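Local coordinates for envelopment polyprotein (PDB 7A56) that probably drives fusion of the viral envelope with a host-cell membrane during entry, as a class II fusion glycoprotein captured in its postfusion form, at residues A[308-312]-A[369-373]; A[361-367]-A[431-437]; A[381-387]-A[399-404]; A[391-397]-A[411-415]. One frame throughout, in Å; residues are numbered along the deposited sequence.

Contact 1: residues A[308-312]-A[369-373]; sequences LLLEQ and CPEGM
Pro-370 lies against the backbone of Leu-308 to Glu-311 in a packing contact of a loop on the start of a short strand, without a hydrogen bond between the segments, where the C-terminal beta-sandwich meets the body of the molecule. The proline sits at the start of the turn that leads into strand 373-381, and residues 308-312 lead into strand 311-312. CB and CG do the touching: Pro-370 CB is 3.6 Å from Leu-310 O, and CG is 3.9 Å from Leu-308 O, so that the carbonyls of Leu-308 and Leu-310, two residues apart, border the same ring. The proline's own carbonyl also takes part, with Pro-370 O 3.9 Å from Glu-311 CG. The Glu-311 chain, extended beyond CG, ends in a salt bridge with Arg-116 of the second subunit.

At the far end Gln-312 and Glu-371 cross at a slant, their amide and carboxylate planes 54° apart. With CG anti to the backbone N (chi1 -177°), Gln-312 stretches out until its OE1 is 3.4 Å from Glu-371 OE2 and 3.5 Å from Glu-371 OE1. All three are acceptors and do not bond one another. Lys-248, in a long and weak ion pair with Glu-371 OE1, probably eases this meeting of oxygens. The chemistry thus implies an interface that rests on shape: carbon fits against carbonyl oxygen, and the two glutamates find their cationic partners beyond the two segments.

Contact 2: residues A[361-367]-A[431-437]; sequences IRCGGCY and AYTKPSI
Ile-361 and Thr-433 slant across one another where strands 361-365 and 431-433 run in roughly the same direction, 40° apart, without pairing as sheet neighbours. Thr-433 CB is 3.6 Å from Ile-361 O, and its CG2 reaches Cys-363 SG at 3.7 Å. Beside it, Ile-361 CG2 meets Ala-431 CB at 3.8 Å and carries the apolar seam back along the strand.

The threonine hydroxyl, anti to the backbone N (chi1 -168°), also borders Ile-361 O, and Thr-433 OG1 reaches water 1 at 2.7 Å. The water accepts from Cys-363 N at 3.0 Å and donates to Lys-434 O at 2.9 Å, while Arg-362 NH2 adds a weak fourth bond. It therefore stitches together backbones that stand too far apart for direct bonding at this point. Further on the segments converge, and Ser-436 N points at Cys-363 O, at a modelled separation too short to be trusted in detail. Near the C-terminus Tyr-367 and Pro-435 meet at about a right angle, the phenol OH 3.9 Å from Pro-435 CG, and Ile-437 lays CD1 beside Gly-365 O.

Within this chain, strands 356-365 and 429-433 are outermost in two different four-stranded sheets, and the disulfide from Cys-363 to Cys-375 ties the first to its neighbour. A seam of apolar contacts with one bridging water thus closes one side of a beta-sandwich, consistent with the immunoglobulin-like domain III of class II fusion proteins.

Contact 3: residues A[381-387]-A[399-404]; sequences TNTIGSC and IIAVDP
Gly-385 and Cys-387 pair with Val-402 and Ile-400 in antiparallel beta structure at the rim of one sheet of the C-terminal beta-sandwich, where 399-402 is the outermost strand within this chain. Each of the two hydrogen-bonded pairs is closed by two backbone bonds: Gly-385 N to Val-402 O, at 3.0 Å, is matched by the reverse bond from Val-402, and Cys-387 N to Ile-400 O, at 2.9 Å, is likewise answered. Between them Ser-386 and Ala-401 form a non-hydrogen-bonded pair.

On the face bearing Cys-387 and Val-402 the side chains look into the sandwich. Val-402 CG1 lies 3.9 Å from Cys-387 SG, which is itself joined to Cys-427, and Cys-387 packs on Val-356 of the other sheet. The second methyl, Val-402 CG2, is flanked by Thr-381 OG1 at 3.6 Å and by Thr-383 O. Where the strands part, Ile-384 and Pro-404 meet at about a right angle, with Ile-384 CG1 3.6 Å from Pro-404 CD. Ser-386 OG touches Ile-399 CD1 at 3.6 Å, and both residues pack against Leu-218 of the second subunit; Gln-55 OE1 binds Ser-386 N.

Behind this shell the 381-384 turn is braced by its own hydroxyls and by Ile-53. Thr-383 OG1 donates to Ile-384 O and receives the N-H of Ile-53, while Thr-381 OG1, anti to its own N (chi1 177°), donates to Thr-383 O at 2.8 Å, in the carbonyl plane and on a lone pair, with a C=O...donor angle of 133°.

Contact 4: residues A[391-397]-A[411-415]; sequences SNCDTYI and IKLNC
Cys-393 and Cys-415 close a disulfide beside the short antiparallel pairing that adds residues 394-395, outermost within this chain, to strand 408-414 in a four-stranded sheet of the C-terminal beta-sandwich. The SG atoms of Cys-393 and Cys-415 are 2.0 Å apart, with a chi3 of 97°. Next to it Asp-394 and Asn-414 form a hydrogen-bonded pair, Asp-394 N to Asn-414 O and Asn-414 N to Asp-394 O both at 2.9 Å. Ser-391 shapes the approach to the disulfide through an ST turn, accepting from Cys-393 N, and its OG also bonds Ser-423 O. Leu-413 CD2 packs against Thr-395 CG2.

Tyr-396 carries the other end. Lys-412 bends at chi3 (74°) and lays its chain over one ring face, CE 3.5 Å above the ring and over its centre. The ammonium follows, and NZ stands 4.1 Å from the Tyr-396 centroid in a cation-pi contact 16° off the normal. The same lysine also touches the ring's edge, its backbone O lying in the ring plane 3.4 Å from Tyr-396 CD1. Water 2 bridges the main chains here, 2.7 Å from both Tyr-396 N and Lys-412 O.

Lys-412 NZ is further bonded to Gln-312 O. Asp-394 OD1 bonds Ser-114 of the second subunit, to which Thr-395 also bonds through its backbone. The chemistry implies a short pairing secured covalently at one end and, at the other, by a lysine whose buried charge is probably eased by aromatic and carbonyl electrons.

How the contacts relate
Contacts 2, 3 and 4 all belong to the C-terminal beta-sandwich, and contact 1 fits that domain against the preceding part of the chain. The segments of contacts 1 and 2 alternate along the chain; contact 1 precedes contacts 3 and 4, which interleave with each other and both fall between the two segments of contact 2. Strand 373-381 is central to the arrangement: Met-373 O receives Leu-413 N of contact 4 at 2.8 Å, and its side chain packs on Tyr-367 and Pro-435 of contact 2. The centres of contacts 2 and 4 are about 11 Å apart, those of contacts 1 and 3 about 27 Å. Contacts 1, 3 and 4 each touch the second subunit, consistent with a domain docked along the postfusion trimer.

Contact 1: residues A[308-312]-A[369-373]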
loop_
_atom_site.group_PDB
_atom_site.type_symbol
_atom_site.label_atom_id
_atom_site.label_comp_id
_atom_site.label_asym_id
_atom_site.label_seq_id
_atom_site.Cartn_x
_atom_site.Cartn_y
_atom_site.Cartn_z
ATOM N N LEU A 308 21.928 -9.199 3.428
ATOM C CA LEU A 308 22.782 -8.104 3.915
ATOM C C LEU A 308 22.420 -6.733 3.346
ATOM O O LEU A 308 22.775 -5.717 3.955
ATOM C CB LEU A 308 24.251 -8.391 3.629
ATOM C CG LEU A 308 24.721 -9.624 4.379
ATOM C CD1 LEU A 308 26.136 -9.920 3.973
ATOM C CD2 LEU A 308 24.596 -9.419 5.881
ATOM N N LEU A 309 21.737 -6.667 2.202
ATOM C CA LEU A 309 21.362 -5.386 1.614
ATOM C C LEU A 309 19.952 -4.938 1.996
ATOM O O LEU A 309 19.458 -3.966 1.426
ATOM C CB LEU A 309 21.472 -5.444 0.079
ATOM C CG LEU A 309 22.818 -5.937 -0.477
ATOM C CD1 LEU A 309 22.672 -6.338 -1.909
ATOM C CD2 LEU A 309 23.955 -4.921 -0.304
ATOM N N LEU A 310 19.251 -5.667 2.859
ATOM C CA LEU A 310 17.937 -5.206 3.284
ATOM C C LEU A 310 18.082 -3.912 4.074
ATOM O O LEU A 310 19.053 -3.727 4.814
ATOM C CB LEU A 310 17.256 -6.245 4.159
ATOM C CG LEU A 310 16.976 -7.611 3.529
ATOM C CD1 LEU A 310 16.514 -8.490 4.656
ATOM C CD2 LEU A 310 15.849 -7.483 2.464
ATOM N N GLU A 311 17.093 -3.034 3.923
ATOM C CA GLU A 311 17.050 -1.745 4.626
ATOM C C GLU A 311 16.326 -1.857 5.956
ATOM O O GLU A 311 15.252 -2.465 6.058
ATOM C CB GLU A 311 16.367 -0.698 3.761
ATOM C CG GLU A 311 17.118 -0.458 2.466
ATOM C CD GLU A 311 16.687 0.822 1.773
ATOM O OE1 GLU A 311 15.565 1.300 2.070
ATOM O OE2 GLU A 311 17.490 1.344 0.952
ATOM N N GLN A 312 16.924 -1.293 6.986
ATOM C CA GLN A 312 16.261 -1.297 8.259
ATOM C C GLN A 312 15.184 -0.224 8.168
ATOM O O GLN A 312 15.407 0.823 7.561
ATOM C CB GLN A 312 17.240 -0.983 9.380
ATOM C CG GLN A 312 16.555 -1.050 10.720
ATOM C CD GLN A 312 17.223 -0.197 11.754
ATOM O OE1 GLN A 312 18.329 0.300 11.541
ATOM N NE2 GLN A 312 16.568 -0.030 12.889
ATOM N N CYS A 369 23.747 3.208 1.001
ATOM C CA CYS A 369 23.981 2.089 1.891
ATOM C C CYS A 369 22.675 1.586 2.474
ATOM O O CYS A 369 21.665 2.291 2.450
ATOM C CB CYS A 369 24.938 2.519 2.995
ATOM S SG CYS A 369 26.534 2.842 2.269
ATOM N N PRO A 370 22.655 0.357 2.996
ATOM C CA PRO A 370 21.408 -0.129 3.608
ATOM C C PRO A 370 20.938 0.774 4.729
ATOM O O PRO A 370 19.764 1.183 4.741
ATOM C CB PRO A 370 21.777 -1.531 4.111
ATOM C CG PRO A 370 23.040 -1.907 3.383
ATOM C CD PRO A 370 23.751 -0.628 3.107
ATOM N N GLU A 371 21.825 1.119 5.667
ATOM C CA GLU A 371 21.443 1.985 6.785
ATOM C C GLU A 371 21.522 3.462 6.431
ATOM O O GLU A 371 21.215 4.305 7.283
ATOM C CB GLU A 371 22.311 1.707 8.019
ATOM C CG GLU A 371 22.243 0.269 8.520
ATOM C CD GLU A 371 21.644 0.152 9.914
ATOM O OE1 GLU A 371 21.404 -0.998 10.351
ATOM O OE2 GLU A 371 21.418 1.202 10.564
ATOM N N GLY A 372 21.930 3.775 5.202
ATOM C CA GLY A 372 22.063 5.155 4.786
ATOM C C GLY A 372 23.006 5.870 5.718
ATOM O O GLY A 372 24.084 5.369 6.052
ATOM N N MET A 373 22.575 7.030 6.169
ATOM C CA MET A 373 23.302 7.848 7.121
ATOM C C MET A 373 22.494 7.812 8.411
ATOM O O MET A 373 21.377 8.320 8.449
ATOM C CB MET A 373 23.444 9.253 6.549
ATOM C CG MET A 373 24.148 10.240 7.423
ATOM S SD MET A 373 25.814 9.748 7.812
ATOM C CE MET A 373 26.692 9.902 6.244
#

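Contact 2: residues A[361-367]-A[431-437]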
loop_
_atom_site.group_PDB
_atom_site.type_symbol
_atom_site.label_atom_id
_atom_site.label_comp_id
_atom_site.label_asym_id
_atom_site.label_seq_id
_atom_site.Cartn_x
_atom_site.Cartn_y
_atom_site.Cartn_z
ATOM N N ILE A 361 24.115 15.848 18.093
ATOM C CA ILE A 361 23.806 15.063 16.900
ATOM C C ILE A 361 25.084 14.384 16.431
ATOM O O ILE A 361 26.121 15.032 16.249
ATOM C CB ILE A 361 23.190 15.922 15.776
ATOM C CG1 ILE A 361 23.009 15.102 14.500
ATOM C CG2 ILE A 361 24.033 17.170 15.517
ATOM C CD1 ILE A 361 22.206 15.849 13.419
ATOM N N ARG A 362 24.997 13.069 16.239
ATOM C CA ARG A 362 26.092 12.239 15.742
ATOM C C ARG A 362 25.554 11.461 14.549
ATOM O O ARG A 362 24.486 10.851 14.651
ATOM C CB ARG A 362 26.577 11.270 16.821
ATOM C CG ARG A 362 27.213 11.913 18.036
ATOM C CD ARG A 362 28.075 13.098 17.630
ATOM N NE ARG A 362 29.392 13.079 18.248
ATOM C CZ ARG A 362 30.505 12.694 17.629
ATOM N NH1 ARG A 362 31.661 12.714 18.273
ATOM N NH2 ARG A 362 30.462 12.293 16.364
ATOM N N CYS A 363 26.249 11.511 13.413
ATOM C CA CYS A 363 25.824 10.786 12.219
ATOM C C CYS A 363 26.986 9.968 11.678
ATOM O O CYS A 363 28.142 10.433 11.673
ATOM C CB CYS A 363 25.317 11.729 11.131
ATOM S SG CYS A 363 24.009 12.828 11.670
ATOM N N GLY A 364 26.674 8.742 11.240
ATOM C CA GLY A 364 27.648 7.821 10.655
ATOM C C GLY A 364 26.961 6.876 9.688
ATOM O O GLY A 364 25.814 6.476 9.915
ATOM N N GLY A 365 27.604 6.551 8.595
ATOM C CA GLY A 365 26.989 5.715 7.586
ATOM C C GLY A 365 27.578 6.055 6.234
ATOM O O GLY A 365 28.719 6.504 6.150
ATOM N N CYS A 366 26.783 5.855 5.187
ATOM C CA CYS A 366 27.299 6.066 3.839
ATOM C C CYS A 366 26.159 6.113 2.829
ATOM O O CYS A 366 25.002 5.818 3.141
ATOM C CB CYS A 366 28.313 4.984 3.460
ATOM S SG CYS A 366 27.753 3.307 3.819
ATOM N N TYR A 367 26.532 6.425 1.585
ATOM C CA TYR A 367 25.637 7.015 0.593
ATOM C C TYR A 367 25.218 5.966 -0.433
ATOM O O TYR A 367 26.003 5.587 -1.304
ATOM C CB TYR A 367 26.339 8.207 -0.061
ATOM C CG TYR A 367 27.056 9.122 0.944
ATOM C CD1 TYR A 367 26.341 9.843 1.907
ATOM C CD2 TYR A 367 28.441 9.265 0.927
ATOM C CE1 TYR A 367 26.988 10.678 2.816
ATOM C CE2 TYR A 367 29.092 10.099 1.833
ATOM C CZ TYR A 367 28.361 10.798 2.773
ATOM O OH TYR A 367 29.006 11.618 3.670
ATOM N N ALA A 431 20.662 21.844 13.966
ATOM C CA ALA A 431 22.001 21.399 14.337
ATOM C C ALA A 431 22.651 20.781 13.116
ATOM O O ALA A 431 21.966 20.339 12.187
ATOM C CB ALA A 431 21.978 20.401 15.496
ATOM N N TYR A 432 23.989 20.763 13.125
ATOM C CA TYR A 432 24.743 20.169 12.032
ATOM C C TYR A 432 25.952 19.418 12.577
ATOM O O TYR A 432 26.454 19.713 13.667
ATOM C CB TYR A 432 25.152 21.231 10.993
ATOM C CG TYR A 432 26.149 22.256 11.469
ATOM C CD1 TYR A 432 25.735 23.435 12.093
ATOM C CD2 TYR A 432 27.521 22.063 11.266
ATOM C CE1 TYR A 432 26.683 24.395 12.519
ATOM C CE2 TYR A 432 28.463 23.002 11.688
ATOM C CZ TYR A 432 28.039 24.164 12.311
ATOM O OH TYR A 432 28.985 25.088 12.727
ATOM N N THR A 433 26.391 18.411 11.824
ATOM C CA THR A 433 27.575 17.663 12.198
ATOM C C THR A 433 28.247 17.153 10.931
ATOM O O THR A 433 27.597 16.947 9.909
ATOM C CB THR A 433 27.256 16.489 13.130
ATOM O OG1 THR A 433 28.489 15.982 13.673
ATOM C CG2 THR A 433 26.561 15.363 12.369
ATOM N N LYS A 434 29.546 16.963 11.004
ATOM C CA LYS A 434 30.261 16.234 9.956
ATOM C C LYS A 434 30.107 14.731 10.190
ATOM O O LYS A 434 30.357 14.257 11.303
ATOM C CB LYS A 434 31.748 16.626 9.925
ATOM C CG LYS A 434 32.038 17.927 9.153
ATOM C CD LYS A 434 33.340 18.603 9.597
ATOM C CE LYS A 434 33.239 20.132 9.532
ATOM N NZ LYS A 434 34.470 20.790 10.086
ATOM N N PRO A 435 29.699 13.958 9.178
ATOM C CA PRO A 435 29.401 12.541 9.411
ATOM C C PRO A 435 30.626 11.782 9.903
ATOM O O PRO A 435 31.762 12.050 9.511
ATOM C CB PRO A 435 28.947 12.036 8.035
ATOM C CG PRO A 435 28.675 13.268 7.215
ATOM C CD PRO A 435 29.614 14.306 7.749
ATOM N N SER A 436 30.369 10.828 10.789
ATOM C CA SER A 436 31.414 10.085 11.482
ATOM C C SER A 436 31.780 8.886 10.621
ATOM O O SER A 436 31.160 7.822 10.685
ATOM C CB SER A 436 30.934 9.683 12.871
ATOM O OG SER A 436 31.908 8.938 13.559
ATOM N N ILE A 437 32.776 9.077 9.769
ATOM C CA ILE A 437 33.350 7.972 9.021
ATOM C C ILE A 437 34.787 7.862 9.538
ATOM O O ILE A 437 35.235 8.740 10.279
ATOM C CB ILE A 437 33.235 8.181 7.468
ATOM C CG1 ILE A 437 31.820 7.833 6.952
ATOM C CG2 ILE A 437 34.272 7.348 6.712
ATOM C CD1 ILE A 437 30.685 8.827 7.310
ATOM O OXT ILE A 437 35.520 6.905 9.292
HETATM O O HOH W 1 28.725 13.255 13.545
#

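Contact 3: residues A[381-387]-A[399-404]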
loop_
_atom_site.group_PDB
_atom_site.type_symbol
_atom_site.label_atom_id
_atom_site.label_comp_id
_atom_site.label_asym_id
_atom_site.label_seq_id
_atom_site.Cartn_x
_atom_site.Cartn_y
_atom_site.Cartn_z
ATOM N N THR A 381 12.980 19.268 25.153
ATOM C CA THR A 381 11.708 19.882 24.789
ATOM C C THR A 381 10.972 20.257 26.059
ATOM O O THR A 381 11.087 19.587 27.094
ATOM C CB THR A 381 10.852 18.948 23.897
ATOM O OG1 THR A 381 9.587 19.556 23.623
ATOM C CG2 THR A 381 10.627 17.550 24.568
ATOM N N ASN A 382 10.247 21.368 25.992
ATOM C CA ASN A 382 9.466 21.794 27.150
ATOM C C ASN A 382 8.071 21.150 27.177
ATOM O O ASN A 382 7.294 21.419 28.112
ATOM C CB ASN A 382 9.392 23.344 27.206
ATOM C CG ASN A 382 8.624 23.974 26.023
ATOM O OD1 ASN A 382 8.503 23.420 24.935
ATOM N ND2 ASN A 382 8.112 25.160 26.259
ATOM N N THR A 383 7.782 20.240 26.239
ATOM C CA THR A 383 6.446 19.680 26.101
ATOM C C THR A 383 6.488 18.389 25.278
ATOM O O THR A 383 7.262 18.253 24.337
ATOM C CB THR A 383 5.454 20.681 25.450
ATOM O OG1 THR A 383 4.127 20.138 25.464
ATOM C CG2 THR A 383 5.814 21.085 24.004
ATOM N N ILE A 384 5.598 17.471 25.631
ATOM C CA ILE A 384 5.157 16.461 24.685
ATOM C C ILE A 384 4.610 17.176 23.473
ATOM O O ILE A 384 3.864 18.149 23.607
ATOM C CB ILE A 384 4.074 15.585 25.331
ATOM C CG1 ILE A 384 4.668 14.809 26.520
ATOM C CG2 ILE A 384 3.416 14.665 24.253
ATOM C CD1 ILE A 384 3.603 14.171 27.407
ATOM N N GLY A 385 4.967 16.718 22.278
ATOM C CA GLY A 385 4.439 17.387 21.099
ATOM C C GLY A 385 4.839 16.630 19.842
ATOM O O GLY A 385 5.302 15.487 19.899
ATOM N N SER A 386 4.652 17.281 18.716
ATOM C CA SER A 386 4.945 16.692 17.421
ATOM C C SER A 386 5.624 17.790 16.626
ATOM O O SER A 386 5.136 18.909 16.615
ATOM C CB SER A 386 3.662 16.240 16.713
ATOM O OG SER A 386 3.979 15.673 15.446
ATOM N N CYS A 387 6.766 17.497 16.009
ATOM C CA CYS A 387 7.542 18.499 15.298
ATOM C C CYS A 387 7.771 18.112 13.855
ATOM O O CYS A 387 7.999 16.951 13.546
ATOM C CB CYS A 387 8.918 18.683 15.927
ATOM S SG CYS A 387 8.843 19.414 17.523
ATOM N N ILE A 399 7.557 13.969 10.362
ATOM C CA ILE A 399 7.269 14.563 11.665
ATOM C C ILE A 399 7.767 13.575 12.699
ATOM O O ILE A 399 7.805 12.359 12.456
ATOM C CB ILE A 399 5.757 14.861 11.845
ATOM C CG1 ILE A 399 4.990 13.572 11.865
ATOM C CG2 ILE A 399 5.211 15.673 10.693
ATOM C CD1 ILE A 399 3.605 13.738 12.452
ATOM N N ILE A 400 8.192 14.104 13.841
ATOM C CA ILE A 400 8.733 13.292 14.923
ATOM C C ILE A 400 8.058 13.696 16.234
ATOM O O ILE A 400 7.901 14.888 16.531
ATOM C CB ILE A 400 10.273 13.428 15.012
ATOM C CG1 ILE A 400 10.893 12.323 15.900
ATOM C CG2 ILE A 400 10.651 14.868 15.432
ATOM C CD1 ILE A 400 12.444 12.304 15.860
ATOM N N ALA A 401 7.657 12.701 17.030
ATOM C CA ALA A 401 7.076 13.017 18.331
ATOM C C ALA A 401 8.197 13.317 19.313
ATOM O O ALA A 401 9.183 12.598 19.370
ATOM C CB ALA A 401 6.238 11.855 18.854
ATOM N N VAL A 402 8.038 14.382 20.092
ATOM C CA VAL A 402 9.022 14.761 21.100
ATOM C C VAL A 402 8.402 14.578 22.479
ATOM O O VAL A 402 7.176 14.707 22.671
ATOM C CB VAL A 402 9.558 16.207 20.918
ATOM C CG1 VAL A 402 10.214 16.351 19.508
ATOM C CG2 VAL A 402 8.473 17.274 21.121
ATOM N N ASP A 403 9.262 14.304 23.437
ATOM C CA ASP A 403 8.839 13.796 24.729
ATOM C C ASP A 403 9.860 14.261 25.756
ATOM O O ASP A 403 11.048 13.981 25.606
ATOM C CB ASP A 403 8.732 12.263 24.639
ATOM C CG ASP A 403 8.411 11.571 25.973
ATOM O OD1 ASP A 403 7.952 12.208 26.929
ATOM O OD2 ASP A 403 8.619 10.340 26.051
ATOM N N PRO A 404 9.447 15.047 26.759
ATOM C CA PRO A 404 10.352 15.360 27.871
ATOM C C PRO A 404 10.955 14.146 28.565
ATOM O O PRO A 404 11.970 14.308 29.226
ATOM C CB PRO A 404 9.458 16.144 28.849
ATOM C CG PRO A 404 8.327 16.655 28.025
ATOM C CD PRO A 404 8.112 15.627 26.940
#

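Contact 4: residues A[391-397]-A[411-415]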
loop_
_atom_site.group_PDB
_atom_site.type_symbol
_atom_site.label_atom_id
_atom_site.label_comp_id
_atom_site.label_asym_id
_atom_site.label_seq_id
_atom_site.Cartn_x
_atom_site.Cartn_y
_atom_site.Cartn_z
ATOM N N SER A 391 15.922 18.122 6.795
ATOM C CA SER A 391 17.357 17.928 6.629
ATOM C C SER A 391 17.757 18.364 5.226
ATOM O O SER A 391 16.916 18.480 4.325
ATOM C CB SER A 391 17.771 16.458 6.876
ATOM O OG SER A 391 19.141 16.172 6.547
ATOM N N ASN A 392 19.058 18.633 5.060
ATOM C CA ASN A 392 19.592 18.755 3.709
ATOM C C ASN A 392 19.616 17.398 3.014
ATOM O O ASN A 392 19.563 17.334 1.785
ATOM C CB ASN A 392 20.987 19.391 3.716
ATOM C CG ASN A 392 21.987 18.621 4.567
ATOM O OD1 ASN A 392 21.659 18.114 5.634
ATOM N ND2 ASN A 392 23.208 18.525 4.088
ATOM N N CYS A 393 19.644 16.316 3.775
ATOM C CA CYS A 393 19.486 15.001 3.196
ATOM C C CYS A 393 18.012 14.648 3.084
ATOM O O CYS A 393 17.136 15.358 3.592
ATOM C CB CYS A 393 20.234 13.966 4.035
ATOM S SG CYS A 393 21.962 14.396 4.255
ATOM N N ASP A 394 17.742 13.541 2.392
ATOM C CA ASP A 394 16.392 12.992 2.396
ATOM C C ASP A 394 16.118 12.296 3.727
ATOM O O ASP A 394 17.025 11.761 4.360
ATOM C CB ASP A 394 16.225 12.013 1.245
ATOM C CG ASP A 394 16.178 12.704 -0.087
ATOM O OD1 ASP A 394 15.370 13.643 -0.244
ATOM O OD2 ASP A 394 16.936 12.304 -0.987
ATOM N N THR A 395 14.855 12.315 4.164
ATOM C CA THR A 395 14.465 11.746 5.456
ATOM C C THR A 395 13.468 10.617 5.233
ATOM O O THR A 395 12.878 10.482 4.167
ATOM C CB THR A 395 13.848 12.799 6.403
ATOM O OG1 THR A 395 12.623 13.280 5.841
ATOM C CG2 THR A 395 14.767 13.976 6.542
ATOM N N TYR A 396 13.275 9.809 6.260
ATOM C CA TYR A 396 12.344 8.691 6.202
ATOM C C TYR A 396 11.162 8.901 7.144
ATOM O O TYR A 396 10.314 8.011 7.290
ATOM C CB TYR A 396 13.078 7.374 6.516
ATOM C CG TYR A 396 13.929 6.876 5.348
ATOM C CD1 TYR A 396 15.249 7.330 5.163
ATOM C CD2 TYR A 396 13.442 5.922 4.453
ATOM C CE1 TYR A 396 16.012 6.888 4.122
ATOM C CE2 TYR A 396 14.226 5.447 3.410
ATOM C CZ TYR A 396 15.509 5.937 3.251
ATOM O OH TYR A 396 16.300 5.520 2.232
ATOM N N ILE A 397 11.075 10.086 7.736
ATOM C CA ILE A 397 9.906 10.570 8.462
ATOM C C ILE A 397 9.794 12.050 8.149
ATOM O O ILE A 397 10.809 12.734 7.936
ATOM C CB ILE A 397 9.973 10.383 10.007
ATOM C CG1 ILE A 397 11.238 11.071 10.576
ATOM C CG2 ILE A 397 9.845 8.874 10.350
ATOM C CD1 ILE A 397 11.392 10.990 12.068
ATOM N N ILE A 411 17.364 8.725 13.676
ATOM C CA ILE A 411 16.732 8.868 12.367
ATOM C C ILE A 411 17.675 8.324 11.308
ATOM O O ILE A 411 18.890 8.253 11.503
ATOM C CB ILE A 411 16.392 10.330 12.009
ATOM C CG1 ILE A 411 17.646 11.183 11.852
ATOM C CG2 ILE A 411 15.370 10.914 12.986
ATOM C CD1 ILE A 411 17.316 12.666 11.698
ATOM N N LYS A 412 17.103 7.960 10.163
ATOM C CA LYS A 412 17.887 7.513 9.020
ATOM C C LYS A 412 17.746 8.534 7.898
ATOM O O LYS A 412 16.658 9.088 7.690
ATOM C CB LYS A 412 17.443 6.120 8.574
ATOM C CG LYS A 412 18.021 5.654 7.264
ATOM C CD LYS A 412 17.598 4.219 6.954
ATOM C CE LYS A 412 16.127 4.091 6.523
ATOM N NZ LYS A 412 15.842 2.780 5.806
ATOM N N LEU A 413 18.866 8.842 7.246
ATOM C CA LEU A 413 18.949 9.836 6.185
ATOM C C LEU A 413 19.520 9.228 4.914
ATOM O O LEU A 413 20.319 8.290 4.941
ATOM C CB LEU A 413 19.825 11.029 6.588
ATOM C CG LEU A 413 19.391 11.779 7.853
ATOM C CD1 LEU A 413 20.408 12.883 8.119
ATOM C CD2 LEU A 413 17.957 12.313 7.770
ATOM N N ASN A 414 19.114 9.790 3.803
ATOM C CA ASN A 414 19.655 9.424 2.507
ATOM C C ASN A 414 20.367 10.667 2.008
ATOM O O ASN A 414 19.714 11.598 1.533
ATOM C CB ASN A 414 18.548 8.975 1.560
ATOM C CG ASN A 414 19.024 8.821 0.134
ATOM O OD1 ASN A 414 18.656 9.603 -0.760
ATOM N ND2 ASN A 414 19.831 7.797 -0.098
ATOM N N CYS A 415 21.715 10.694 2.152
ATOM C CA CYS A 415 22.543 11.839 1.796
ATOM C C CYS A 415 23.323 11.566 0.513
ATOM O O CYS A 415 23.862 10.466 0.329
ATOM C CB CYS A 415 23.549 12.192 2.902
ATOM S SG CYS A 415 22.908 12.610 4.504
HETATM O O HOH W 2 14.344 10.120 8.715
#